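Local atomic coordinates of GTP pyrophosphokinase (Streptococcus pneumoniae, PDB entry 2BE3), a protein that probably catalyses transfer of a pyrophosphoryl group from ATP to GTP or GDP, making the alarmone (p)ppGpp, as in RelA/SpoT-family synthetases. Residues L6-F11 with I64-L69; M82-D87 with E199-F204. One frame throughout, in Å; residues are numbered along the deposited sequence. Where two conformers were deposited one is given.

Contact 1: L6-F11 with I64-L69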
ATOM      1  N   LEU A   6      -2.157 -24.978  -5.089  1.00 99.41           N
ATOM      2  CA  LEU A   6      -2.037 -23.921  -6.095  1.00 97.01           C
ATOM      3  C   LEU A   6      -3.287 -23.033  -6.246  1.00 94.78           C
ATOM      4  O   LEU A   6      -3.152 -21.817  -6.405  1.00 94.80           O
ATOM      5  CB  LEU A   6      -1.641 -24.498  -7.465  1.00 97.83           C
ATOM      6  CG  LEU A   6      -1.119 -23.477  -8.493  1.00 98.64           C
ATOM      7  CD1 LEU A   6       0.376 -23.166  -8.238  1.00 99.40           C
ATOM      8  CD2 LEU A   6      -1.354 -23.949  -9.926  1.00 98.62           C
ATOM      9  N   GLU A   7      -4.472 -23.636  -6.194  0.50 93.27           N
ATOM     10  CA  GLU A   7      -5.722 -22.879  -6.319  0.50 91.55           C
ATOM     11  C   GLU A   7      -6.012 -22.024  -5.077  0.50 90.25           C
ATOM     12  O   GLU A   7      -6.570 -20.931  -5.195  0.50 89.99           O
ATOM     13  CB  GLU A   7      -6.910 -23.780  -6.698  0.50 91.46           C
ATOM     14  CG  GLU A   7      -6.876 -25.198  -6.121  0.50 91.77           C
ATOM     15  CD  GLU A   7      -5.930 -26.132  -6.871  0.50 92.00           C
ATOM     16  OE1 GLU A   7      -5.893 -26.097  -8.122  0.50 91.31           O
ATOM     17  OE2 GLU A   7      -5.217 -26.904  -6.198  0.50 92.27           O
ATOM     18  N   TRP A   8      -5.610 -22.518  -3.904  1.00 88.99           N
ATOM     19  CA  TRP A   8      -5.694 -21.755  -2.654  1.00 86.83           C
ATOM     20  C   TRP A   8      -4.779 -20.544  -2.654  1.00 85.86           C
ATOM     21  O   TRP A   8      -5.113 -19.520  -2.085  1.00 85.48           O
ATOM     22  CB  TRP A   8      -5.373 -22.612  -1.429  1.00 85.67           C
ATOM     23  CG  TRP A   8      -6.579 -23.275  -0.840  1.00 85.71           C
ATOM     24  CD1 TRP A   8      -6.813 -24.614  -0.769  1.00 84.56           C
ATOM     25  CD2 TRP A   8      -7.739 -22.633  -0.264  1.00 85.36           C
ATOM     26  NE1 TRP A   8      -8.028 -24.851  -0.182  1.00 85.21           N
ATOM     27  CE2 TRP A   8      -8.624 -23.659   0.134  1.00 85.05           C
ATOM     28  CE3 TRP A   8      -8.114 -21.294  -0.046  1.00 83.78           C
ATOM     29  CZ2 TRP A   8      -9.855 -23.395   0.751  1.00 84.36           C
ATOM     30  CZ3 TRP A   8      -9.339 -21.036   0.558  1.00 83.64           C
ATOM     31  CH2 TRP A   8     -10.188 -22.083   0.960  1.00 83.52           C
ATOM     32  N   GLU A   9      -3.631 -20.682  -3.306  1.00 85.02           N
ATOM     33  CA  GLU A   9      -2.611 -19.647  -3.402  1.00 84.71           C
ATOM     34  C   GLU A   9      -3.071 -18.540  -4.352  1.00 82.96           C
ATOM     35  O   GLU A   9      -2.931 -17.358  -4.068  1.00 82.23           O
ATOM     36  CB  GLU A   9      -1.319 -20.282  -3.924  1.00 84.64           C
ATOM     37  CG  GLU A   9      -0.088 -19.452  -3.724  1.00 87.08           C
ATOM     38  CD  GLU A   9       1.184 -20.160  -4.228  1.00 87.82           C
ATOM     39  OE1 GLU A   9       2.088 -20.446  -3.390  1.00 90.23           O
ATOM     40  OE2 GLU A   9       1.255 -20.447  -5.452  1.00 91.41           O
ATOM     41  N   GLU A  10      -3.640 -18.941  -5.479  1.00 81.76           N
ATOM     42  CA  GLU A  10      -4.189 -17.996  -6.425  1.00 81.19           C
ATOM     43  C   GLU A  10      -5.379 -17.243  -5.850  1.00 79.20           C
ATOM     44  O   GLU A  10      -5.585 -16.068  -6.169  1.00 78.81           O
ATOM     45  CB  GLU A  10      -4.588 -18.702  -7.713  1.00 81.07           C
ATOM     46  CG  GLU A  10      -3.380 -19.096  -8.559  1.00 83.47           C
ATOM     47  CD  GLU A  10      -3.761 -19.921  -9.805  1.00 84.41           C
ATOM     48  OE1 GLU A  10      -4.979 -20.091 -10.118  1.00 88.30           O
ATOM     49  OE2 GLU A  10      -2.818 -20.398 -10.477  1.00 89.38           O
ATOM     50  N   PHE A  11      -6.148 -17.915  -4.992  1.00 76.89           N
ATOM     51  CA  PHE A  11      -7.313 -17.291  -4.392  1.00 74.78           C
ATOM     52  C   PHE A  11      -6.921 -16.275  -3.312  1.00 73.95           C
ATOM     53  O   PHE A  11      -7.510 -15.199  -3.215  1.00 73.75           O
ATOM     54  CB  PHE A  11      -8.261 -18.348  -3.819  1.00 73.84           C
ATOM     55  CG  PHE A  11      -9.417 -17.761  -3.073  1.00 73.12           C
ATOM     56  CD1 PHE A  11     -10.502 -17.211  -3.766  1.00 71.99           C
ATOM     57  CD2 PHE A  11      -9.420 -17.728  -1.685  1.00 71.21           C
ATOM     58  CE1 PHE A  11     -11.566 -16.660  -3.080  1.00 72.02           C
ATOM     59  CE2 PHE A  11     -10.484 -17.155  -0.992  1.00 69.84           C
ATOM     60  CZ  PHE A  11     -11.546 -16.633  -1.682  1.00 72.79           C
ATOM     61  N   ILE A  64     -21.276 -21.837   3.533  1.00 78.60           N
ATOM     62  CA  ILE A  64     -20.660 -21.149   2.410  1.00 77.05           C
ATOM     63  C   ILE A  64     -19.978 -22.188   1.508  1.00 77.15           C
ATOM     64  O   ILE A  64     -19.233 -23.037   1.998  1.00 77.38           O
ATOM     65  CB  ILE A  64     -19.659 -20.130   2.961  1.00 76.74           C
ATOM     66  CG1 ILE A  64     -20.419 -19.146   3.848  1.00 75.75           C
ATOM     67  CG2 ILE A  64     -18.841 -19.465   1.849  1.00 74.26           C
ATOM     68  CD1 ILE A  64     -19.516 -18.304   4.720  1.00 75.00           C
ATOM     69  N   THR A  65     -20.253 -22.122   0.211  1.00 76.33           N
ATOM     70  CA  THR A  65     -19.550 -22.901  -0.816  1.00 76.35           C
ATOM     71  C   THR A  65     -18.390 -22.126  -1.430  1.00 76.03           C
ATOM     72  O   THR A  65     -18.217 -20.948  -1.151  1.00 75.79           O
ATOM     73  CB  THR A  65     -20.500 -23.233  -1.975  1.00 76.86           C
ATOM     74  OG1 THR A  65     -21.236 -22.053  -2.318  1.00 76.70           O
ATOM     75  CG2 THR A  65     -21.465 -24.322  -1.565  1.00 75.95           C
ATOM     76  N   TYR A  66     -17.591 -22.796  -2.260  1.00 76.43           N
ATOM     77  CA  TYR A  66     -16.460 -22.153  -2.929  1.00 77.18           C
ATOM     78  C   TYR A  66     -16.896 -21.024  -3.836  1.00 77.50           C
ATOM     79  O   TYR A  66     -16.232 -19.992  -3.894  1.00 79.09           O
ATOM     80  CB  TYR A  66     -15.584 -23.163  -3.676  1.00 77.46           C
ATOM     81  CG  TYR A  66     -14.702 -23.934  -2.719  1.00 78.85           C
ATOM     82  CD1 TYR A  66     -13.864 -23.268  -1.822  1.00 77.97           C
ATOM     83  CD2 TYR A  66     -14.739 -25.318  -2.678  1.00 79.47           C
ATOM     84  CE1 TYR A  66     -13.079 -23.957  -0.916  1.00 78.72           C
ATOM     85  CE2 TYR A  66     -13.966 -26.023  -1.783  1.00 80.04           C
ATOM     86  CZ  TYR A  66     -13.134 -25.341  -0.906  1.00 80.11           C
ATOM     87  OH  TYR A  66     -12.356 -26.066  -0.031  1.00 80.35           O
ATOM     88  N   ALA A  67     -18.026 -21.207  -4.505  1.00 77.14           N
ATOM     89  CA  ALA A  67     -18.573 -20.201  -5.399  1.00 76.97           C
ATOM     90  C   ALA A  67     -18.930 -18.888  -4.686  1.00 76.61           C
ATOM     91  O   ALA A  67     -18.687 -17.820  -5.234  1.00 77.99           O
ATOM     92  CB  ALA A  67     -19.750 -20.749  -6.128  1.00 76.25           C
ATOM     93  N   THR A  68     -19.437 -18.954  -3.455  1.00 75.27           N
ATOM     94  CA  THR A  68     -19.871 -17.743  -2.754  1.00 73.66           C
ATOM     95  C   THR A  68     -18.875 -17.269  -1.694  1.00 73.07           C
ATOM     96  O   THR A  68     -19.083 -16.263  -1.005  1.00 72.71           O
ATOM     97  CB  THR A  68     -21.307 -17.908  -2.178  1.00 73.60           C
ATOM     98  OG1 THR A  68     -21.280 -18.754  -1.033  1.00 72.77           O
ATOM     99  CG2 THR A  68     -22.231 -18.529  -3.216  1.00 72.26           C
ATOM    100  N   LEU A  69     -17.766 -17.989  -1.580  1.00 72.81           N
ATOM    101  CA  LEU A  69     -16.796 -17.739  -0.538  1.00 71.41           C
ATOM    102  C   LEU A  69     -16.398 -16.267  -0.435  1.00 72.04           C
ATOM    103  O   LEU A  69     -16.419 -15.679   0.655  1.00 71.72           O
ATOM    104  CB  LEU A  69     -15.584 -18.632  -0.756  1.00 71.60           C
ATOM    105  CG  LEU A  69     -14.416 -18.449   0.217  1.00 71.79           C
ATOM    106  CD1 LEU A  69     -14.900 -18.571   1.694  1.00 69.48           C
ATOM    107  CD2 LEU A  69     -13.255 -19.397  -0.113  1.00 70.45           C
TER

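Contact 2: M82-D87 with E199-F204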
HETATM    1  N   MSE A  82      -5.866  -0.685  17.053  1.00 71.49           N
HETATM    2  CA  MSE A  82      -5.877  -0.482  18.492  1.00 73.18           C
HETATM    3  C   MSE A  82      -5.893   1.002  18.817  1.00 72.55           C
HETATM    4  O   MSE A  82      -5.086   1.758  18.297  1.00 72.79           O
HETATM    5  CB  MSE A  82      -4.660  -1.173  19.135  1.00 75.18           C
HETATM    6  CG  MSE A  82      -5.009  -2.487  19.882  1.00 81.39           C
HETATM    7 SE   MSE A  82      -5.857  -3.899  18.718  1.00 99.53          SE
HETATM    8  CE  MSE A  82      -4.207  -4.170  17.391  1.00 92.79           C
ATOM      9  N   VAL A  83      -6.843   1.415  19.644  1.00 72.06           N
ATOM     10  CA  VAL A  83      -7.048   2.810  19.990  1.00 70.98           C
ATOM     11  C   VAL A  83      -6.936   2.939  21.497  1.00 71.55           C
ATOM     12  O   VAL A  83      -7.070   1.945  22.224  1.00 71.71           O
ATOM     13  CB  VAL A  83      -8.443   3.372  19.482  1.00 71.39           C
ATOM     14  CG1 VAL A  83      -8.567   3.275  17.942  1.00 68.49           C
ATOM     15  CG2 VAL A  83      -9.613   2.655  20.151  1.00 69.47           C
ATOM     16  N   GLN A  84      -6.677   4.157  21.967  1.00 71.13           N
ATOM     17  CA  GLN A  84      -6.548   4.416  23.376  1.00 70.42           C
ATOM     18  C   GLN A  84      -7.902   4.348  24.089  1.00 70.38           C
ATOM     19  O   GLN A  84      -8.053   3.630  25.096  1.00 70.87           O
ATOM     20  CB  GLN A  84      -5.948   5.799  23.536  1.00 70.95           C
ATOM     21  CG  GLN A  84      -5.249   6.050  24.817  1.00 71.74           C
ATOM     22  CD  GLN A  84      -4.393   7.295  24.773  1.00 72.93           C
ATOM     23  OE1 GLN A  84      -4.746   8.310  24.139  1.00 72.24           O
ATOM     24  NE2 GLN A  84      -3.260   7.241  25.479  1.00 69.84           N
ATOM     25  N   PHE A  85      -8.895   5.078  23.572  1.00 69.29           N
ATOM     26  CA  PHE A  85     -10.172   5.224  24.264  1.00 68.67           C
ATOM     27  C   PHE A  85     -11.333   4.633  23.480  1.00 68.77           C
ATOM     28  O   PHE A  85     -11.349   4.681  22.247  1.00 68.26           O
ATOM     29  CB  PHE A  85     -10.466   6.702  24.491  1.00 69.07           C
ATOM     30  CG  PHE A  85      -9.490   7.395  25.403  1.00 70.40           C
ATOM     31  CD1 PHE A  85      -9.575   7.231  26.780  1.00 69.67           C
ATOM     32  CD2 PHE A  85      -8.520   8.245  24.888  1.00 70.24           C
ATOM     33  CE1 PHE A  85      -8.702   7.868  27.620  1.00 70.50           C
ATOM     34  CE2 PHE A  85      -7.644   8.904  25.744  1.00 72.60           C
ATOM     35  CZ  PHE A  85      -7.730   8.704  27.108  1.00 71.25           C
ATOM     36  N   VAL A  86     -12.325   4.120  24.199  1.00 68.82           N
ATOM     37  CA  VAL A  86     -13.620   3.756  23.590  1.00 69.23           C
ATOM     38  C   VAL A  86     -14.148   4.866  22.653  1.00 70.35           C
ATOM     39  O   VAL A  86     -14.608   4.597  21.548  1.00 70.11           O
ATOM     40  CB  VAL A  86     -14.708   3.467  24.689  1.00 68.88           C
ATOM     41  CG1 VAL A  86     -16.116   3.243  24.062  1.00 68.83           C
ATOM     42  CG2 VAL A  86     -14.321   2.311  25.529  1.00 66.70           C
ATOM     43  N   ASP A  87     -14.098   6.114  23.116  1.00 70.86           N
ATOM     44  CA  ASP A  87     -14.618   7.230  22.344  1.00 70.73           C
ATOM     45  C   ASP A  87     -13.699   7.573  21.153  1.00 70.76           C
ATOM     46  O   ASP A  87     -14.040   8.402  20.339  1.00 69.76           O
ATOM     47  CB  ASP A  87     -14.774   8.430  23.264  1.00 70.91           C
ATOM     48  CG  ASP A  87     -16.003   8.336  24.184  1.00 74.54           C
ATOM     49  OD1 ASP A  87     -16.768   7.347  24.199  1.00 77.28           O
ATOM     50  OD2 ASP A  87     -16.229   9.303  24.924  1.00 81.68           O
ATOM     51  N   GLU A 199      -6.270  16.731  26.426  1.00 67.19           N
ATOM     52  CA  GLU A 199      -5.786  18.082  26.538  1.00 69.36           C
ATOM     53  C   GLU A 199      -4.274  18.062  26.871  1.00 68.35           C
ATOM     54  O   GLU A 199      -3.485  18.753  26.230  1.00 67.96           O
ATOM     55  CB  GLU A 199      -6.652  18.802  27.577  1.00 68.96           C
ATOM     56  CG  GLU A 199      -6.226  20.191  28.065  1.00 72.95           C
ATOM     57  CD  GLU A 199      -7.304  20.778  29.033  1.00 75.08           C
ATOM     58  OE1 GLU A 199      -7.287  20.380  30.226  1.00 79.83           O
ATOM     59  OE2 GLU A 199      -8.187  21.600  28.593  1.00 81.98           O
ATOM     60  N   ALA A 200      -3.881  17.225  27.832  1.00 68.30           N
ATOM     61  CA  ALA A 200      -2.470  17.013  28.168  1.00 68.60           C
ATOM     62  C   ALA A 200      -1.616  16.466  27.005  1.00 69.05           C
ATOM     63  O   ALA A 200      -0.544  16.987  26.741  1.00 68.08           O
ATOM     64  CB  ALA A 200      -2.354  16.157  29.403  1.00 68.54           C
ATOM     65  N   GLN A 201      -2.140  15.477  26.281  1.00 70.65           N
ATOM     66  CA  GLN A 201      -1.508  14.930  25.058  1.00 72.13           C
ATOM     67  C   GLN A 201      -1.316  15.921  23.907  1.00 73.66           C
ATOM     68  O   GLN A 201      -0.394  15.766  23.118  1.00 74.75           O
ATOM     69  CB  GLN A 201      -2.259  13.687  24.546  1.00 70.78           C
ATOM     70  CG  GLN A 201      -2.119  12.513  25.464  1.00 69.53           C
ATOM     71  CD  GLN A 201      -2.995  11.304  25.113  1.00 71.86           C
ATOM     72  OE1 GLN A 201      -3.902  11.374  24.279  1.00 71.42           O
ATOM     73  NE2 GLN A 201      -2.732  10.185  25.787  1.00 72.66           N
ATOM     74  N   ALA A 202      -2.184  16.912  23.784  1.00 75.29           N
ATOM     75  CA  ALA A 202      -2.032  17.914  22.731  1.00 77.20           C
ATOM     76  C   ALA A 202      -0.846  18.846  23.032  1.00 79.34           C
ATOM     77  O   ALA A 202      -0.292  19.479  22.135  1.00 79.00           O
ATOM     78  CB  ALA A 202      -3.327  18.706  22.553  1.00 76.06           C
ATOM     79  N   LEU A 203      -0.434  18.897  24.294  1.00 82.62           N
ATOM     80  CA  LEU A 203       0.691  19.742  24.702  1.00 85.83           C
ATOM     81  C   LEU A 203       2.057  19.224  24.236  1.00 88.93           C
ATOM     82  O   LEU A 203       2.886  20.014  23.810  1.00 88.83           O
ATOM     83  CB  LEU A 203       0.677  20.002  26.209  1.00 84.83           C
ATOM     84  CG  LEU A 203      -0.597  20.687  26.698  1.00 83.82           C
ATOM     85  CD1 LEU A 203      -0.668  20.749  28.204  1.00 83.93           C
ATOM     86  CD2 LEU A 203      -0.748  22.059  26.095  1.00 82.14           C
ATOM     87  N   PHE A 204       2.275  17.910  24.289  1.00 93.34           N
ATOM     88  CA  PHE A 204       3.550  17.319  23.875  1.00 98.16           C
ATOM     89  C   PHE A 204       3.406  15.856  23.504  1.00100.78           C
ATOM     90  O   PHE A 204       3.022  15.035  24.345  1.00101.42           O
ATOM     91  CB  PHE A 204       4.566  17.477  25.009  1.00 99.11           C
ATOM     92  CG  PHE A 204       5.755  16.536  24.951  1.00101.21           C
ATOM     93  CD1 PHE A 204       6.899  16.877  24.221  1.00102.28           C
ATOM     94  CD2 PHE A 204       5.756  15.344  25.697  1.00103.11           C
ATOM     95  CE1 PHE A 204       8.004  16.027  24.188  1.00103.05           C
ATOM     96  CE2 PHE A 204       6.861  14.487  25.682  1.00103.92           C
ATOM     97  CZ  PHE A 204       7.989  14.829  24.924  1.00102.89           C
TER

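Contact 1: L6-F11 with I64-L69
Trp8 and Tyr66 meet at about a right angle, the six-membered part of the indole reaching the phenol from its rim. Trp8 CZ2 lies near the plane of the Tyr66 ring and 3.7 Å from its CE1, while Trp8 CH2 stands 3.9 Å from the same carbon. The ring planes are inclined at 74° with centroids 5.8 Å apart, and the pair is oblique, neither a stack nor edge-to-face. With CG anti to its own carbonyl carbon (chi1 -77°), Tyr66 swings its ring back toward the helix, although its CB does not head there. Tyr66 OH, weakly hydrogen-bonded to Lys56 NZ, is also 3.7 Å from Trp8 CZ2.

In the fold, this joins the start of helix 6-35 to the loop that follows helix 52-62, and side chains of that helix touch three of the four residues: Trp8 packs on Ile52 and Ile55, Tyr66 on Met59, and Leu69 on Ile55.

Leu69, the buried member, supplies the second apolar meeting. Its CD2 branch does most of the touching, 3.6 Å from Phe11 CZ and 3.7 Å from Phe11 CE2. Phe11 CG is anti to the backbone N (chi1 175°), which extends the ring toward the loop. The same methyl also lies 4.2 Å from Trp8 CH2 and so touches both aromatic residues. On helix 6-35 the Phe11 ring also meets that of Tyr15.

Contact 2: M82-D87 with E199-F204
Gln84, in the loop after strand 77-83, faces Gln201 of the last turns of helix 194-203, with the two side chains arriving from opposite directions. Traced outward, Gln84 leaves the backbone with CB directed toward the helix, where CG, anti to the backbone N at chi1 -157°, carries the chain straight on. CG rests on one face of the neighbouring Phe85 ring, 3.8 Å above its plane and displaced toward the rim. Beyond it the chain stays extended (chi2 166°), and the flat CD group is delivered to the amide of Gln201. Gln201 is likewise extended beyond CG, and the two amide planes differ by only 12°, so the groups meet nearly coplanar.

The atoms at the tip need caution. As modelled, Gln84 NE2 is 3.0 Å from Gln201 NE2, and Gln84 OE1 is 3.2 Å from Gln201 OE1 and equally 3.2 Å from Gln201 NE2. Both amides are probably turned over in the model, so the distances establish proximity while leaving the pairing of oxygen with nitrogen open. The side chains of Gln84 and Gln201 have further neighbours in Glu43 and His39 respectively.

Alongside, Phe85 packs on Arg194, Ile197 and Gln198, a more buried packing contact with the same helix. Backbone bonds from Met82 and Val83 hold strand 77-83 between its sheet neighbours. The contact thus links the helix, through side-chain tips, to the loop leaving an inner strand, and that strand belongs to the mixed sheet of a fold consistent with RelA/SpoT-type synthetases.

Both contacts lie at the periphery of the chain, on opposite sides of its centre, with centres about 42 Å apart and nearest atoms about 23 Å apart. They share no helix or strand. Contact 1 brings the N-terminal helix 6-35 to the loop between helices 52-62 and 69-72, including the first residue of the latter, whereas contact 2 brings helix 194-203, near the C-terminal end, to the exit of a sheet strand. Contact 1 is partly buried and made by aromatic and aliphatic packing, burying 165 Å² through four side chains, one of them in the interior. Contact 2 is a surface meeting of 85 Å² carried by two amides, whose polar pairing remains undecided.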